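Sulfate permease family protein (Vibrio cholerae, PDB 4DGH) is the STAS domain of a SulP-family membrane protein that probably transports anions such as sulfate across the membrane. Local coordinates at residues 42-48 and 77-82. Sequence-based numbering, arbitrary orientation. Where two conformers were deposited one is given.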
HETATM    1  N   MSE A  42      -6.038  -0.090  16.716  1.00 23.91           N
HETATM    2  CA  MSE A  42      -6.722   0.563  17.835  1.00 26.90           C
HETATM    3  C   MSE A  42      -7.282  -0.505  18.770  1.00 27.20           C
HETATM    4  O   MSE A  42      -7.410  -0.289  19.986  1.00 28.19           O
HETATM    5  CB  MSE A  42      -7.845   1.454  17.268  1.00 26.53           C
HETATM    6  CG  MSE A  42      -8.348   2.378  18.359  1.00 30.92           C
HETATM    7 SE   MSE A  42      -6.948   3.766  18.653  0.87 31.85          SE
HETATM    8  CE  MSE A  42      -7.277   5.315  17.490  1.00 32.69           C
ATOM      9  N   GLY A  43      -7.686  -1.620  18.200  1.00 29.07           N
ATOM     10  CA  GLY A  43      -8.180  -2.772  18.995  1.00 31.23           C
ATOM     11  C   GLY A  43      -7.102  -3.496  19.774  1.00 35.75           C
ATOM     12  O   GLY A  43      -7.379  -4.088  20.851  1.00 37.82           O
ATOM     13  N   SER A  44      -5.873  -3.477  19.265  1.00 36.76           N
ATOM     14  CA  SER A  44      -4.798  -4.316  19.868  1.00 40.42           C
ATOM     15  C   SER A  44      -3.908  -3.588  20.859  1.00 38.25           C
ATOM     16  O   SER A  44      -3.355  -4.193  21.802  1.00 37.76           O
ATOM     17  CB  SER A  44      -3.979  -5.081  18.797  1.00 43.99           C
ATOM     18  OG  SER A  44      -3.008  -4.237  18.199  1.00 55.55           O
ATOM     19  N   ILE A  45      -3.748  -2.298  20.675  1.00 34.58           N
ATOM     20  CA  ILE A  45      -2.934  -1.539  21.614  1.00 35.42           C
ATOM     21  C   ILE A  45      -3.589  -1.449  22.992  1.00 33.78           C
ATOM     22  O   ILE A  45      -4.817  -1.525  23.132  1.00 33.98           O
ATOM     23  CB  ILE A  45      -2.612  -0.116  21.137  1.00 35.08           C
ATOM     24  CG1 ILE A  45      -3.935   0.666  20.975  1.00 34.05           C
ATOM     25  CG2 ILE A  45      -1.713  -0.208  19.898  1.00 35.93           C
ATOM     26  CD1 ILE A  45      -3.774   2.137  20.578  1.00 36.39           C
ATOM     27  N   GLN A  46      -2.722  -1.258  23.967  1.00 34.70           N
ATOM     28  CA  GLN A  46      -3.071  -1.328  25.362  1.00 38.54           C
ATOM     29  C   GLN A  46      -3.771  -0.037  25.763  1.00 37.36           C
ATOM     30  O   GLN A  46      -4.830  -0.065  26.390  1.00 38.45           O
ATOM     31  CB  GLN A  46      -1.806  -1.539  26.229  1.00 42.70           C
ATOM     32  CG  GLN A  46      -2.139  -1.928  27.685  1.00 48.85           C
ATOM     33  CD  GLN A  46      -3.166  -3.087  27.793  1.00 54.97           C
ATOM     34  OE1 GLN A  46      -3.095  -4.122  27.073  1.00 55.16           O
ATOM     35  NE2 GLN A  46      -4.140  -2.907  28.684  1.00 55.55           N
ATOM     36  N   GLU A  47      -3.180   1.091  25.398  1.00 35.08           N
ATOM     37  CA  GLU A  47      -3.730   2.378  25.722  1.00 35.52           C
ATOM     38  C   GLU A  47      -4.262   3.030  24.484  1.00 34.91           C
ATOM     39  O   GLU A  47      -3.600   2.992  23.402  1.00 32.35           O
ATOM     40  CB  GLU A  47      -2.670   3.289  26.201  1.00 39.12           C
ATOM     41  CG  GLU A  47      -2.350   3.091  27.641  1.00 58.58           C
ATOM     42  CD  GLU A  47      -1.236   4.009  27.986  1.00 69.50           C
ATOM     43  OE1 GLU A  47      -1.409   5.227  27.717  1.00 71.30           O
ATOM     44  OE2 GLU A  47      -0.198   3.491  28.458  1.00 73.81           O
ATOM     45  N   THR A  48      -5.419   3.649  24.670  1.00 31.75           N
ATOM     46  CA  THR A  48      -6.089   4.390  23.601  1.00 30.40           C
ATOM     47  C   THR A  48      -6.135   5.893  23.854  1.00 27.53           C
ATOM     48  O   THR A  48      -6.156   6.370  24.989  1.00 26.23           O
ATOM     49  CB  THR A  48      -7.490   3.797  23.264  1.00 32.90           C
ATOM     50  OG1 THR A  48      -8.308   3.776  24.450  1.00 33.35           O
ATOM     51  CG2 THR A  48      -7.356   2.340  22.697  1.00 32.59           C
ATOM     52  N   PHE A  77     -14.096   2.427  17.263  1.00 21.94           N
ATOM     53  CA  PHE A  77     -13.419   3.367  18.189  1.00 21.78           C
ATOM     54  C   PHE A  77     -14.332   3.755  19.358  1.00 21.04           C
ATOM     55  O   PHE A  77     -13.893   3.876  20.495  1.00 22.66           O
ATOM     56  CB  PHE A  77     -12.955   4.659  17.424  1.00 21.49           C
ATOM     57  CG  PHE A  77     -12.063   4.365  16.227  1.00 24.88           C
ATOM     58  CD1 PHE A  77     -11.228   3.233  16.223  1.00 27.61           C
ATOM     59  CD2 PHE A  77     -12.022   5.213  15.140  1.00 26.82           C
ATOM     60  CE1 PHE A  77     -10.360   2.968  15.142  1.00 26.67           C
ATOM     61  CE2 PHE A  77     -11.181   4.965  14.033  1.00 25.76           C
ATOM     62  CZ  PHE A  77     -10.335   3.853  14.045  1.00 25.83           C
ATOM     63  N   HIS A  78     -15.601   4.001  19.069  1.00 22.02           N
ATOM     64  CA  HIS A  78     -16.565   4.458  20.086  1.00 23.28           C
ATOM     65  C   HIS A  78     -16.675   3.409  21.143  1.00 27.50           C
ATOM     66  O   HIS A  78     -16.914   3.738  22.324  1.00 25.90           O
ATOM     67  CB  HIS A  78     -18.005   4.666  19.521  1.00 25.46           C
ATOM     68  CG  HIS A  78     -18.197   6.007  18.846  1.00 26.83           C
ATOM     69  ND1 HIS A  78     -19.328   6.343  18.163  1.00 26.40           N
ATOM     70  CD2 HIS A  78     -17.357   7.110  18.790  1.00 25.66           C
ATOM     71  CE1 HIS A  78     -19.194   7.609  17.694  1.00 27.68           C
ATOM     72  NE2 HIS A  78     -18.014   8.090  18.125  1.00 26.00           N
ATOM     73  N   LYS A  79     -16.559   2.165  20.734  1.00 26.61           N
ATOM     74  CA  LYS A  79     -16.802   1.136  21.729  1.00 31.31           C
ATOM     75  C   LYS A  79     -15.610   1.014  22.690  1.00 31.80           C
ATOM     76  O   LYS A  79     -15.770   0.420  23.762  1.00 32.57           O
ATOM     77  CB  LYS A  79     -17.270  -0.192  21.107  1.00 32.42           C
ATOM     78  CG  LYS A  79     -16.163  -0.984  20.522  1.00 32.73           C
ATOM     79  CD  LYS A  79     -16.651  -2.060  19.547  1.00 36.77           C
ATOM     80  CE  LYS A  79     -15.436  -2.825  19.058  1.00 37.91           C
ATOM     81  NZ  LYS A  79     -15.743  -3.802  17.977  1.00 41.25           N
ATOM     82  N   ARG A  80     -14.429   1.562  22.354  0.50 28.50           N
ATOM     83  CA  ARG A  80     -13.306   1.675  23.340  0.50 26.25           C
ATOM     84  C   ARG A  80     -13.257   3.004  24.155  0.50 26.41           C
ATOM     85  O   ARG A  80     -12.362   3.235  24.970  0.50 27.56           O
ATOM     86  CB  ARG A  80     -11.932   1.404  22.722  0.50 25.28           C
ATOM     87  CG  ARG A  80     -11.742  -0.004  22.121  0.50 25.22           C
ATOM     88  CD  ARG A  80     -10.306  -0.541  22.187  0.50 24.00           C
ATOM     89  NE  ARG A  80      -9.609  -0.310  23.452  0.50 22.52           N
ATOM     90  CZ  ARG A  80      -8.319  -0.555  23.658  0.50 22.95           C
ATOM     91  NH1 ARG A  80      -7.545  -1.106  22.679  0.50 21.73           N
ATOM     92  NH2 ARG A  80      -7.795  -0.279  24.867  0.50 22.00           N
ATOM     93  N   GLY A  81     -14.228   3.867  23.963  1.00 24.90           N
ATOM     94  CA  GLY A  81     -14.255   5.080  24.692  1.00 25.23           C
ATOM     95  C   GLY A  81     -13.638   6.244  23.927  1.00 24.47           C
ATOM     96  O   GLY A  81     -13.559   7.342  24.489  1.00 26.70           O
ATOM     97  N   ILE A  82     -13.309   6.067  22.652  1.00 22.35           N
ATOM     98  CA  ILE A  82     -12.652   7.164  21.875  1.00 21.24           C
ATOM     99  C   ILE A  82     -13.709   8.070  21.262  1.00 21.06           C
ATOM    100  O   ILE A  82     -14.646   7.584  20.599  1.00 20.16           O
ATOM    101  CB  ILE A  82     -11.729   6.619  20.807  1.00 21.80           C
ATOM    102  CG1 ILE A  82     -10.831   5.546  21.412  1.00 21.90           C
ATOM    103  CG2 ILE A  82     -10.919   7.784  20.151  1.00 21.36           C
ATOM    104  CD1 ILE A  82     -10.156   4.641  20.389  1.00 22.42           C
TER
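Met42 and Phe77, on the last turns of helices 32-44 and 64-78, bring their CA atoms to 7.3 Å, and Thr48 and Ile82 repeat that spacing where both segments have left their helices. Between these two pairs Arg80, in the conformer described, one of two modelled, extends its side chain over the exit of helix 32-44. Its NH1 donates to Ile45 O at 2.8 Å in an almost straight bond (177°), with the oxygen in the guanidinium plane. The same nitrogen makes a weak, bent bond to Met42 O, and NH2 adds another weak one to Gln46 O at 3.3 Å. In this conformer one side chain thus gathers three carbonyls from the end of the helix and the loop that follows. Bends at chi2 and chi3 steer the guanidinium to them.

In the STAS domain, with its parallel sheet and flanking helices, this loop and the turn after helix 64-78 lead into neighbouring strands, 51-55 and 83-87. The turn closes as a Schellman motif: Ile82 N bonds to Phe77 O and Gly81 N to His78 O, with Gly81 at positive phi; Arg80 N also reaches Phe77 O, from the opposite face of its plane to Ile82 N.

Beneath the polar grip the contact is apolar. With its CG anti to the backbone N (chi1 -167°), selenomethionine Met42 meets Ile82 tip to tip, CG to CD1 at 3.5 Å, and crosses Phe77 at about a right angle, CB lying 3.6 Å from CE1. All three side chains also touch Leu52 of strand 51-55, while Met42 packs on Thr65 of the second subunit.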